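Ornithine carbamoyltransferase, mitochondrial (PDB 3SDS) catalyses transfer of the carbamoyl group from carbamoyl phosphate to L-ornithine, giving L-citrulline and phosphate on the way to L-arginine. Local coordinates at residues 35-40 against 158-163; 66-71 against 94-99; 302-307 against 323-328. All blocks are in the same frame, centred on the assembly; numbering follows the deposited sequence.

Contact 1: 35-40 against 158-163; sequences TEFATL and QAIADF
Phe37 pushes its ring at helix 156-169, and most of the contact is built round that ring. One corner, CE1, packs on Ile160 CG1 at 3.8 Å, the closest approach between the two segments. The CE2 corner comes 4.1 Å from Phe163 CB, which lies at the rim of the Phe37 ring, near its plane. The two phenyl groups make an offset edge-to-face pair: the edge of Phe37 is turned to the face of Phe163, with planes 79° apart. With CG trans to the backbone N (chi1 -176°), the ring reaches across although its CB does not aim at the partner helix. Both helices belong to the carbamoyl-phosphate half of the transcarbamylase fold, and helix 156-169 is one of the two that typically link the halves in this family; helix 199-210 lies against both phenylalanines through Ala207. Further along, the packing thins. Leu40 offers a single methyl, CD1, to Ile160 CD1 at 4.1 Å, and the local axes stay 10.4 Å apart at 65°. Thr35, Glu36 and Thr39 occupy the side nearer solvent and touch nothing on 158-163. There Thr39 OG1 donates to Thr35 O at 3.1 Å from above the carbonyl plane, and the same oxygen accepts a bond from Thr39 N, while Glu36 forms a salt bridge with Arg24.

Contact 2: 66-71 against 94-99; sequences GKTVAM and HPMFLG
Met71 CE lies over the neighbouring strand, 3.8 Å from Phe97 CB and 4.2 Å from Pro95 CB. The Met71 chain is extended to its sulfur and bends only at the last torsion (chi3 -72°), which brings the methyl across the strand; the side chain as a whole crosses that of Phe97 at about a right angle. Helix 78-90 covers this face, its Thr84 and Glu85 touching Met71. On the other face of the sheet, which also carries His94, Met96 does the corresponding work: its CE turns back to Ala70 CB at 3.7 Å, while its CB meets the methyl of Thr68, CG2, at 4.0 Å.

Between these two faces runs the parallel pairing of strands 68-73 and 94-98, the two strands of a beta-alpha-beta unit whose connecting helix is 78-90. Five backbone bonds join them, beginning with His94 N to Lys67 O and ending with Leu98 N to Met71 O. Val69 shows the parallel pattern well: its N donates to His94 O and its O accepts a bond from Met96 N, each at 2.8 Å, so one residue grips both neighbours of Pro95. The proline has no N-H to give, yet no bond between these two strands is lost, because in this register position 95 donates none to strand 68-73.

At the periphery, Arg81 of the same chain makes a cation-pi contact with Phe97, and Gly99 N sits above the centre of that same ring. The imidazole of His94 has Thr68 CG2 at its edge, but NE2 is hydrogen-bonded to Glu85 of the second subunit. The carboxylate partner may bias His94 toward its protonated form. As this bond runs between subunits, the strand outermost in this chain's sheet takes part directly in the trimer interface.

Contact 3: 302-307 against 323-328; sequences WKFMHC and ERSLVF
Stacking dominates one end, where the guanidinium of Arg324 lies flat on the indole of Trp302, centres 4.0 Å apart and planes only 15° from parallel. Arg324 NE sits over the pyrrole side near NE1, and the preceding methylene, CD, makes a CH-pi contact over the six-membered ring, 3.9 Å from its centroid. An extended arginine chain from CG to NE carries both groups across the face. The guanidinium is steadied at its edge too: NE donates a weak hydrogen bond to Trp302 O, which lies at the guanidinium's edge, in its plane, and NH2 is bound by Glu300 O.

Backbone hydrogen bonding follows. Phe304 N donates to Arg324 O at 2.7 Å, and Phe304 O accepts a bond from Leu326 N at 3.0 Å, a single bridge centred on Phe304 and Ser325. Leu326 is also the N-cap residue of helix 327-347, and this bond therefore ties the start of the helix to the strand.

Apolar contacts fill the rest. Val327 CG2 touches Phe304 CE2 at 4.1 Å and His306 CB at 4.0 Å, whereas Leu326 CD1 reaches Met305 CG on the other side of the strand.

Strand 303-306 is the outermost of a parallel five-stranded sheet in the ornithine-binding half, bonded on its inner side to strand 261-264. Helix 317-320 packs on Trp302 and Phe304, helix 156-169 on Met305, and the strand delivers Cys307, the probable proton acceptor, to the active site beside Gln158.

Overall arrangement
Starting from the N terminus, helix 34-51 opens the long loop that contact 1 closes at helix 156-169. Contact 2 opens and closes within that span, bringing strand 94-98 back beside strand 68-73 at the edge of the carbamoyl-phosphate sheet; its centre is about 24 Å from that of contact 1. The chain then passes into the ornithine-binding half, where contact 3 closes a short loop between the last strand of that sheet and the start of helix 327-347. No loops cross. Contacts 1 and 3 meet directly, through Gln158 with Cys307 and Asp162 with Met305, joining the two halves near the active site, while contact 2 faces the trimer interface.

Contact 1: 35-40 against 158-163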
loop_
_atom_site.group_PDB
_atom_site.type_symbol
_atom_site.label_atom_id
_atom_site.label_comp_id
_atom_site.label_asym_id
_atom_site.label_seq_id
_atom_site.Cartn_x
_atom_site.Cartn_y
_atom_site.Cartn_z
ATOM N N THR A 35 35.457 -6.759 6.967
ATOM C CA THR A 35 34.812 -8.047 7.275
ATOM C C THR A 35 33.273 -7.998 7.202
ATOM O O THR A 35 32.645 -8.833 6.559
ATOM C CB THR A 35 35.231 -8.567 8.657
ATOM O OG1 THR A 35 36.656 -8.751 8.682
ATOM C CG2 THR A 35 34.538 -9.906 8.989
ATOM N N GLU A 36 32.675 -7.018 7.876
ATOM C CA GLU A 36 31.235 -6.832 7.880
ATOM C C GLU A 36 30.670 -6.686 6.464
ATOM O O GLU A 36 29.544 -7.128 6.204
ATOM C CB GLU A 36 30.846 -5.603 8.719
ATOM C CG GLU A 36 30.864 -5.781 10.240
ATOM C CD GLU A 36 30.723 -4.443 10.990
ATOM O OE1 GLU A 36 30.952 -3.376 10.348
ATOM O OE2 GLU A 36 30.404 -4.456 12.217
ATOM N N PHE A 37 31.431 -6.067 5.558
ATOM C CA PHE A 37 30.943 -5.833 4.199
ATOM C C PHE A 37 30.992 -7.103 3.357
ATOM O O PHE A 37 30.057 -7.396 2.598
ATOM C CB PHE A 37 31.713 -4.695 3.506
ATOM C CG PHE A 37 31.187 -4.354 2.132
ATOM C CD1 PHE A 37 30.098 -3.500 1.977
ATOM C CD2 PHE A 37 31.761 -4.908 0.994
ATOM C CE1 PHE A 37 29.603 -3.205 0.700
ATOM C CE2 PHE A 37 31.273 -4.606 -0.277
ATOM C CZ PHE A 37 30.201 -3.757 -0.424
ATOM N N ALA A 38 32.078 -7.856 3.479
ATOM C CA ALA A 38 32.170 -9.108 2.750
ATOM C C ALA A 38 31.074 -10.093 3.197
ATOM O O ALA A 38 30.521 -10.834 2.360
ATOM C CB ALA A 38 33.529 -9.705 2.880
ATOM N N THR A 39 30.743 -10.070 4.494
ATOM C CA THR A 39 29.726 -10.954 5.081
ATOM C C THR A 39 28.303 -10.667 4.554
ATOM O O THR A 39 27.532 -11.603 4.262
ATOM C CB THR A 39 29.780 -10.906 6.632
ATOM O OG1 THR A 39 31.039 -11.423 7.074
ATOM C CG2 THR A 39 28.669 -11.728 7.267
ATOM N N LEU A 40 27.968 -9.380 4.412
ATOM C CA LEU A 40 26.678 -8.982 3.826
ATOM C C LEU A 40 26.563 -9.500 2.384
ATOM O O LEU A 40 25.501 -9.984 1.955
ATOM C CB LEU A 40 26.483 -7.456 3.883
ATOM C CG LEU A 40 26.277 -6.774 5.249
ATOM C CD1 LEU A 40 26.059 -5.280 5.084
ATOM C CD2 LEU A 40 25.101 -7.372 6.000
ATOM N N GLN A 158 23.111 0.074 -2.919
ATOM C CA GLN A 158 23.573 -0.099 -4.293
ATOM C C GLN A 158 24.962 -0.766 -4.365
ATOM O O GLN A 158 25.176 -1.703 -5.152
ATOM C CB GLN A 158 23.560 1.228 -5.052
ATOM C CG GLN A 158 23.860 1.049 -6.547
ATOM C CD GLN A 158 22.758 0.266 -7.291
ATOM O OE1 GLN A 158 21.559 0.510 -7.091
ATOM N NE2 GLN A 158 23.168 -0.667 -8.164
ATOM N N ALA A 159 25.887 -0.281 -3.534
ATOM C CA ALA A 159 27.230 -0.857 -3.432
ATOM C C ALA A 159 27.182 -2.379 -3.141
ATOM O O ALA A 159 27.893 -3.175 -3.785
ATOM C CB ALA A 159 28.040 -0.119 -2.367
ATOM N N ILE A 160 26.330 -2.771 -2.189
ATOM C CA ILE A 160 26.194 -4.174 -1.823
ATOM C C ILE A 160 25.729 -4.986 -3.046
ATOM O O ILE A 160 26.303 -6.043 -3.356
ATOM C CB ILE A 160 25.242 -4.363 -0.613
ATOM C CG1 ILE A 160 25.777 -3.608 0.615
ATOM C CG2 ILE A 160 25.086 -5.824 -0.291
ATOM C CD1 ILE A 160 24.762 -3.383 1.749
ATOM N N ALA A 161 24.720 -4.482 -3.755
ATOM C CA ALA A 161 24.264 -5.113 -4.988
ATOM C C ALA A 161 25.376 -5.216 -6.028
ATOM O O ALA A 161 25.584 -6.283 -6.628
ATOM C CB ALA A 161 23.083 -4.363 -5.564
ATOM N N ASP A 162 26.095 -4.111 -6.232
ATOM C CA ASP A 162 27.123 -4.072 -7.264
ATOM C C ASP A 162 28.243 -5.066 -6.986
ATOM O O ASP A 162 28.670 -5.793 -7.897
ATOM C CB ASP A 162 27.639 -2.654 -7.473
ATOM C CG ASP A 162 26.611 -1.770 -8.145
ATOM O OD1 ASP A 162 25.532 -2.298 -8.507
ATOM O OD2 ASP A 162 26.864 -0.551 -8.314
ATOM N N PHE A 163 28.683 -5.143 -5.730
ATOM C CA PHE A 163 29.714 -6.128 -5.380
ATOM C C PHE A 163 29.223 -7.584 -5.409
ATOM O O PHE A 163 29.993 -8.469 -5.777
ATOM C CB PHE A 163 30.499 -5.748 -4.109
ATOM C CG PHE A 163 31.697 -4.901 -4.403
ATOM C CD1 PHE A 163 31.558 -3.542 -4.673
ATOM C CD2 PHE A 163 32.969 -5.471 -4.488
ATOM C CE1 PHE A 163 32.683 -2.759 -4.985
ATOM C CE2 PHE A 163 34.100 -4.690 -4.820
ATOM C CZ PHE A 163 33.952 -3.339 -5.061
#

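Contact 2: 66-71 against 94-99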
loop_
_atom_site.group_PDB
_atom_site.type_symbol
_atom_site.label_atom_id
_atom_site.label_comp_id
_atom_site.label_asym_id
_atom_site.label_seq_id
_atom_site.Cartn_x
_atom_site.Cartn_y
_atom_site.Cartn_z
ATOM N N GLY A 66 4.467 -10.166 12.323
ATOM C CA GLY A 66 3.887 -9.233 13.275
ATOM C C GLY A 66 4.465 -7.824 13.148
ATOM O O GLY A 66 3.929 -6.887 13.758
ATOM N N LYS A 67 5.527 -7.653 12.346
ATOM C CA LYS A 67 6.280 -6.404 12.328
ATOM C C LYS A 67 6.156 -5.545 11.078
ATOM O O LYS A 67 6.040 -6.060 9.956
ATOM C CB LYS A 67 7.741 -6.659 12.646
ATOM C CG LYS A 67 7.894 -7.451 13.911
ATOM C CD LYS A 67 9.257 -7.360 14.545
ATOM C CE LYS A 67 9.181 -8.048 15.897
ATOM N NZ LYS A 67 10.505 -8.527 16.291
ATOM N N THR A 68 6.175 -4.226 11.286
ATOM C CA THR A 68 6.063 -3.247 10.197
ATOM C C THR A 68 7.394 -2.556 9.921
ATOM O O THR A 68 8.113 -2.168 10.866
ATOM C CB THR A 68 5.040 -2.170 10.554
ATOM O OG1 THR A 68 3.811 -2.804 10.916
ATOM C CG2 THR A 68 4.810 -1.222 9.387
ATOM N N VAL A 69 7.719 -2.403 8.639
ATOM C CA VAL A 69 8.847 -1.564 8.232
ATOM C C VAL A 69 8.302 -0.330 7.501
ATOM O O VAL A 69 7.556 -0.462 6.522
ATOM C CB VAL A 69 9.817 -2.348 7.326
ATOM C CG1 VAL A 69 10.916 -1.434 6.751
ATOM C CG2 VAL A 69 10.418 -3.510 8.076
ATOM N N ALA A 70 8.653 0.867 7.961
ATOM C CA ALA A 70 8.188 2.087 7.271
ATOM C C ALA A 70 9.145 2.540 6.164
ATOM O O ALA A 70 10.355 2.666 6.385
ATOM C CB ALA A 70 7.951 3.217 8.262
ATOM N N MET A 71 8.604 2.770 4.972
ATOM C CA MET A 71 9.380 3.337 3.856
ATOM C C MET A 71 9.014 4.809 3.666
ATOM O O MET A 71 7.870 5.136 3.304
ATOM C CB MET A 71 9.113 2.577 2.551
ATOM C CG MET A 71 9.279 1.064 2.624
ATOM S SD MET A 71 8.881 0.222 1.059
ATOM C CE MET A 71 7.105 0.356 0.962
ATOM N N HIS A 94 5.519 -6.763 7.217
ATOM C CA HIS A 94 4.730 -5.803 6.424
ATOM C C HIS A 94 5.427 -4.456 6.088
ATOM O O HIS A 94 5.833 -3.711 6.985
ATOM C CB HIS A 94 3.369 -5.546 7.073
ATOM C CG HIS A 94 2.535 -4.530 6.346
ATOM N ND1 HIS A 94 1.833 -4.826 5.193
ATOM C CD2 HIS A 94 2.294 -3.221 6.607
ATOM C CE1 HIS A 94 1.195 -3.742 4.779
ATOM N NE2 HIS A 94 1.457 -2.754 5.619
ATOM N N PRO A 95 5.574 -4.154 4.791
ATOM C CA PRO A 95 6.123 -2.886 4.281
ATOM C C PRO A 95 5.092 -1.748 4.120
ATOM O O PRO A 95 4.067 -1.930 3.460
ATOM C CB PRO A 95 6.684 -3.288 2.917
ATOM C CG PRO A 95 5.852 -4.436 2.495
ATOM C CD PRO A 95 5.485 -5.176 3.729
ATOM N N MET A 96 5.367 -0.583 4.703
ATOM C CA MET A 96 4.389 0.521 4.708
ATOM C C MET A 96 4.909 1.708 3.897
ATOM O O MET A 96 5.960 2.287 4.214
ATOM C CB MET A 96 4.038 0.913 6.146
ATOM C CG MET A 96 3.249 2.185 6.304
ATOM S SD MET A 96 2.760 2.507 8.023
ATOM C CE MET A 96 4.304 2.976 8.817
ATOM N N PHE A 97 4.184 2.051 2.836
ATOM C CA PHE A 97 4.641 3.086 1.903
ATOM C C PHE A 97 4.126 4.457 2.290
ATOM O O PHE A 97 2.940 4.674 2.381
ATOM C CB PHE A 97 4.230 2.748 0.470
ATOM C CG PHE A 97 4.538 3.835 -0.517
ATOM C CD1 PHE A 97 5.855 4.247 -0.742
ATOM C CD2 PHE A 97 3.523 4.442 -1.241
ATOM C CE1 PHE A 97 6.155 5.271 -1.677
ATOM C CE2 PHE A 97 3.813 5.460 -2.185
ATOM C CZ PHE A 97 5.132 5.873 -2.400
ATOM N N LEU A 98 5.027 5.376 2.565
ATOM C CA LEU A 98 4.622 6.739 2.880
ATOM C C LEU A 98 5.393 7.661 1.945
ATOM O O LEU A 98 6.588 7.895 2.150
ATOM C CB LEU A 98 4.911 7.074 4.350
ATOM C CG LEU A 98 4.492 6.136 5.493
ATOM C CD1 LEU A 98 5.184 6.554 6.782
ATOM C CD2 LEU A 98 2.988 6.061 5.695
ATOM N N GLY A 99 4.713 8.132 0.896
ATOM C CA GLY A 99 5.330 8.966 -0.149
ATOM C C GLY A 99 5.243 10.470 0.090
ATOM O O GLY A 99 4.855 10.918 1.170
#

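Contact 3: 302-307 against 323-328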
loop_
_atom_site.group_PDB
_atom_site.type_symbol
_atom_site.label_atom_id
_atom_site.label_comp_id
_atom_site.label_asym_id
_atom_site.label_seq_id
_atom_site.Cartn_x
_atom_site.Cartn_y
_atom_site.Cartn_z
ATOM N N TRP A 302 36.053 -6.969 -21.089
ATOM C CA TRP A 302 35.495 -5.994 -20.141
ATOM C C TRP A 302 33.971 -6.074 -20.076
ATOM O O TRP A 302 33.310 -6.353 -21.081
ATOM C CB TRP A 302 35.957 -4.566 -20.469
ATOM C CG TRP A 302 35.449 -4.046 -21.788
ATOM C CD1 TRP A 302 35.998 -4.262 -23.017
ATOM C CD2 TRP A 302 34.291 -3.233 -22.003
ATOM N NE1 TRP A 302 35.256 -3.638 -23.983
ATOM C CE2 TRP A 302 34.198 -3.001 -23.394
ATOM C CE3 TRP A 302 33.313 -2.686 -21.156
ATOM C CZ2 TRP A 302 33.172 -2.238 -23.964
ATOM C CZ3 TRP A 302 32.293 -1.924 -21.719
ATOM C CH2 TRP A 302 32.233 -1.708 -23.119
ATOM N N LYS A 303 33.423 -5.823 -18.889
ATOM C CA LYS A 303 31.988 -5.956 -18.637
ATOM C C LYS A 303 31.378 -4.588 -18.349
ATOM O O LYS A 303 32.077 -3.674 -17.920
ATOM C CB LYS A 303 31.762 -6.897 -17.444
ATOM C CG LYS A 303 32.356 -8.310 -17.570
ATOM C CD LYS A 303 31.539 -9.147 -18.543
ATOM C CE LYS A 303 31.679 -10.642 -18.291
ATOM N NZ LYS A 303 32.601 -11.329 -19.250
ATOM N N PHE A 304 30.077 -4.447 -18.560
ATOM C CA PHE A 304 29.416 -3.159 -18.383
ATOM C C PHE A 304 28.366 -3.148 -17.263
ATOM O O PHE A 304 27.599 -4.118 -17.102
ATOM C CB PHE A 304 28.786 -2.704 -19.703
ATOM C CG PHE A 304 28.013 -1.424 -19.591
ATOM C CD1 PHE A 304 28.676 -0.201 -19.466
ATOM C CD2 PHE A 304 26.620 -1.438 -19.588
ATOM C CE1 PHE A 304 27.962 0.985 -19.351
ATOM C CE2 PHE A 304 25.896 -0.255 -19.473
ATOM C CZ PHE A 304 26.568 0.957 -19.345
ATOM N N MET A 305 28.334 -2.037 -16.514
ATOM C CA MET A 305 27.429 -1.825 -15.369
ATOM C C MET A 305 26.857 -0.390 -15.309
ATOM O O MET A 305 27.578 0.591 -15.524
ATOM C CB MET A 305 28.146 -2.162 -14.063
ATOM C CG MET A 305 28.437 -3.648 -13.870
ATOM S SD MET A 305 29.318 -4.043 -12.343
ATOM C CE MET A 305 28.063 -3.599 -11.141
ATOM N N HIS A 306 25.562 -0.293 -14.999
ATOM C CA HIS A 306 24.787 0.951 -14.908
ATOM C C HIS A 306 23.629 0.621 -13.946
ATOM O O HIS A 306 22.993 -0.417 -14.072
ATOM C CB HIS A 306 24.262 1.296 -16.307
ATOM C CG HIS A 306 23.589 2.636 -16.433
ATOM N ND1 HIS A 306 22.708 3.135 -15.496
ATOM C CD2 HIS A 306 23.617 3.548 -17.435
ATOM C CE1 HIS A 306 22.259 4.315 -15.894
ATOM N NE2 HIS A 306 22.791 4.585 -17.072
ATOM N N CYS A 307 23.345 1.470 -12.969
ATOM C CA CYS A 307 22.348 1.098 -11.955
ATOM C C CYS A 307 20.872 1.392 -12.282
ATOM O O CYS A 307 20.001 1.167 -11.437
ATOM C CB CYS A 307 22.701 1.712 -10.604
ATOM S SG CYS A 307 22.500 3.488 -10.593
ATOM N N GLU A 323 26.436 -9.141 -24.680
ATOM C CA GLU A 323 26.729 -10.144 -23.661
ATOM C C GLU A 323 27.717 -9.599 -22.610
ATOM O O GLU A 323 27.965 -10.242 -21.579
ATOM C CB GLU A 323 27.237 -11.441 -24.310
ATOM N N ARG A 324 28.254 -8.411 -22.863
ATOM C CA ARG A 324 29.100 -7.702 -21.898
ATOM C C ARG A 324 28.338 -7.082 -20.716
ATOM O O ARG A 324 28.961 -6.640 -19.744
ATOM C CB ARG A 324 29.838 -6.556 -22.590
ATOM C CG ARG A 324 30.907 -6.961 -23.578
ATOM C CD ARG A 324 31.726 -5.751 -23.972
ATOM N NE ARG A 324 33.082 -6.155 -24.312
ATOM C CZ ARG A 324 33.570 -6.173 -25.544
ATOM N NH1 ARG A 324 32.814 -5.778 -26.564
ATOM N NH2 ARG A 324 34.820 -6.568 -25.750
ATOM N N SER A 325 27.010 -7.026 -20.808
ATOM C CA SER A 325 26.230 -6.166 -19.936
ATOM C C SER A 325 25.586 -6.911 -18.782
ATOM O O SER A 325 24.744 -7.768 -18.990
ATOM C CB SER A 325 25.183 -5.427 -20.755
ATOM O OG SER A 325 24.413 -4.548 -19.957
ATOM N N LEU A 326 25.989 -6.563 -17.562
ATOM C CA LEU A 326 25.496 -7.212 -16.341
ATOM C C LEU A 326 24.319 -6.439 -15.703
ATOM O O LEU A 326 23.917 -6.700 -14.551
ATOM C CB LEU A 326 26.631 -7.354 -15.327
ATOM C CG LEU A 326 27.957 -7.969 -15.753
ATOM C CD1 LEU A 326 28.972 -7.794 -14.613
ATOM C CD2 LEU A 326 27.778 -9.431 -16.117
ATOM N N VAL A 327 23.785 -5.500 -16.485
ATOM C CA VAL A 327 22.706 -4.589 -16.114
ATOM C C VAL A 327 21.470 -5.221 -15.400
ATOM O O VAL A 327 21.080 -4.772 -14.310
ATOM C CB VAL A 327 22.334 -3.728 -17.362
ATOM C CG1 VAL A 327 20.836 -3.489 -17.478
ATOM C CG2 VAL A 327 23.108 -2.432 -17.346
ATOM N N PHE A 328 20.874 -6.255 -15.984
ATOM C CA PHE A 328 19.678 -6.881 -15.401
ATOM C C PHE A 328 19.971 -7.748 -14.148
ATOM O O PHE A 328 19.271 -7.640 -13.121
ATOM C CB PHE A 328 18.886 -7.649 -16.474
ATOM C CG PHE A 328 18.444 -6.783 -17.630
ATOM C CD1 PHE A 328 17.439 -5.820 -17.459
ATOM C CD2 PHE A 328 19.055 -6.898 -18.879
ATOM C CE1 PHE A 328 17.034 -4.999 -18.520
ATOM C CE2 PHE A 328 18.672 -6.074 -19.944
ATOM C CZ PHE A 328 17.651 -5.126 -19.765
#